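Local coordinates for protease Do-like 1, chloroplastic (Arabidopsis thaliana, PDB 3QO6), which is a serine endopeptidase of the chloroplast thylakoid, required at high temperature and possibly involved in degrading damaged proteins, at residues T314-V317 / H322-K325. Sequence-based numbering, arbitrary orientation.
Sequences TVEV and HKEK
The loop joining strands 312-318 and 326-332 of the PDZ domain turns back along the first of them, setting Lys323, Glu324 and Lys325 against Glu316 and Val317. The two segments run in nearly opposite directions, 163° apart, with the CA atoms of Glu316 and Lys325 separated by 4.2 Å. Glu316 holds its CG anti to the backbone N (chi1 168°) and extends from there, which stands the carboxylate off the strand on the side where the amino group of Lys323 arrives. That lysine, bent at chi2 and again at chi4, swings its chain across the glutamate, and its NZ forms a salt bridge with Glu316 OE2 at 3.3 Å, though the hydrogen bond within it is weak. The same OE2 is also hydrogen-bonded to OG1 of Thr287, so the carboxylate ties the returning loop to strand 285-289. With an alanine in place of this glutamate, the Lys323 ammonium would probably lose its anionic mate and the Thr287 hydroxyl its carboxylate partner. Nearer the backbone, Glu316 CG lies 3.3 Å from Glu324 O, and Glu316 CA makes a bent CA-H...O contact with the same Glu324 O, 3.5 Å away.

Strand 312-318 pairs antiparallel with 285-289 and 326-332 in the PDZ sheet, and Val315 is hydrogen-bonded through its backbone to Ile326, the first residue of strand 326-332. Just before that point, Lys325 CA makes a CA-H...O contact with Val315 O, 3.4 Å away. Val317 contributes its CG2 branch, which meets CB of Glu324 at 3.3 Å, while the Glu324 carboxylate leads away from the strand. At the other end, the extended aliphatic chain of Lys325 passes Thr314, whose OG1 lies 3.7 Å from Lys325 CG.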
loop_
_atom_site.group_PDB
_atom_site.type_symbol
_atom_site.label_atom_id
_atom_site.label_comp_id
_atom_site.label_asym_id
_atom_site.label_seq_id
_atom_site.Cartn_x
_atom_site.Cartn_y
_atom_site.Cartn_z
ATOM N N THR B 314 49.924 -11.242 -4.490
ATOM C CA THR B 314 49.926 -12.697 -4.492
ATOM C C THR B 314 48.610 -13.187 -3.881
ATOM O O THR B 314 48.328 -12.974 -2.702
ATOM C CB THR B 314 51.182 -13.267 -3.726
ATOM O OG1 THR B 314 50.942 -14.621 -3.327
ATOM C CG2 THR B 314 51.506 -12.434 -2.511
ATOM N N VAL B 315 47.801 -13.831 -4.713
ATOM C CA VAL B 315 46.509 -14.329 -4.276
ATOM C C VAL B 315 46.423 -15.844 -4.194
ATOM O O VAL B 315 46.856 -16.573 -5.088
ATOM C CB VAL B 315 45.349 -13.813 -5.205
ATOM C CG1 VAL B 315 45.621 -12.378 -5.631
ATOM C CG2 VAL B 315 45.197 -14.695 -6.424
ATOM N N GLU B 316 45.822 -16.306 -3.113
ATOM C CA GLU B 316 45.644 -17.725 -2.865
ATOM C C GLU B 316 44.208 -18.132 -3.192
ATOM O O GLU B 316 43.262 -17.504 -2.739
ATOM C CB GLU B 316 45.971 -17.986 -1.398
ATOM C CG GLU B 316 45.584 -19.329 -0.836
ATOM C CD GLU B 316 45.747 -19.342 0.682
ATOM O OE1 GLU B 316 46.902 -19.186 1.156
ATOM O OE2 GLU B 316 44.721 -19.484 1.398
ATOM N N VAL B 317 44.048 -19.175 -3.993
ATOM C CA VAL B 317 42.720 -19.646 -4.356
ATOM C C VAL B 317 42.515 -21.107 -3.974
ATOM O O VAL B 317 43.465 -21.827 -3.686
ATOM C CB VAL B 317 42.465 -19.551 -5.880
ATOM C CG1 VAL B 317 42.746 -18.153 -6.362
ATOM C CG2 VAL B 317 43.325 -20.571 -6.635
ATOM N N HIS B 322 42.258 -28.414 -4.134
ATOM C CA HIS B 322 43.634 -28.248 -3.681
ATOM C C HIS B 322 43.931 -26.765 -3.681
ATOM O O HIS B 322 43.447 -26.044 -4.546
ATOM C CB HIS B 322 44.607 -28.943 -4.621
ATOM C CG HIS B 322 44.565 -28.420 -6.021
ATOM N ND1 HIS B 322 43.633 -28.840 -6.946
ATOM C CD2 HIS B 322 45.334 -27.502 -6.653
ATOM C CE1 HIS B 322 43.832 -28.207 -8.089
ATOM N NE2 HIS B 322 44.859 -27.389 -7.937
ATOM N N LYS B 323 44.730 -26.309 -2.725
ATOM C CA LYS B 323 45.052 -24.897 -2.656
ATOM C C LYS B 323 45.891 -24.429 -3.845
ATOM O O LYS B 323 46.219 -25.210 -4.743
ATOM C CB LYS B 323 45.765 -24.576 -1.343
ATOM C CG LYS B 323 45.202 -23.339 -0.638
ATOM C CD LYS B 323 43.670 -23.391 -0.599
ATOM C CE LYS B 323 43.046 -22.226 0.162
ATOM N NZ LYS B 323 43.117 -22.384 1.646
ATOM N N GLU B 324 46.209 -23.137 -3.847
ATOM C CA GLU B 324 46.992 -22.492 -4.903
ATOM C C GLU B 324 47.557 -21.183 -4.397
ATOM O O GLU B 324 47.290 -20.747 -3.275
ATOM C CB GLU B 324 46.127 -22.163 -6.112
ATOM C CG GLU B 324 45.734 -23.339 -6.956
ATOM C CD GLU B 324 46.871 -23.835 -7.793
ATOM O OE1 GLU B 324 47.445 -23.025 -8.556
ATOM O OE2 GLU B 324 47.182 -25.039 -7.690
ATOM N N LYS B 325 48.314 -20.542 -5.267
ATOM C CA LYS B 325 48.947 -19.276 -4.961
ATOM C C LYS B 325 49.181 -18.745 -6.360
ATOM O O LYS B 325 49.670 -19.479 -7.209
ATOM C CB LYS B 325 50.263 -19.544 -4.227
ATOM C CG LYS B 325 50.992 -18.331 -3.671
ATOM C CD LYS B 325 52.177 -18.778 -2.783
ATOM C CE LYS B 325 53.035 -17.594 -2.323
ATOM N NZ LYS B 325 53.870 -17.924 -1.136
#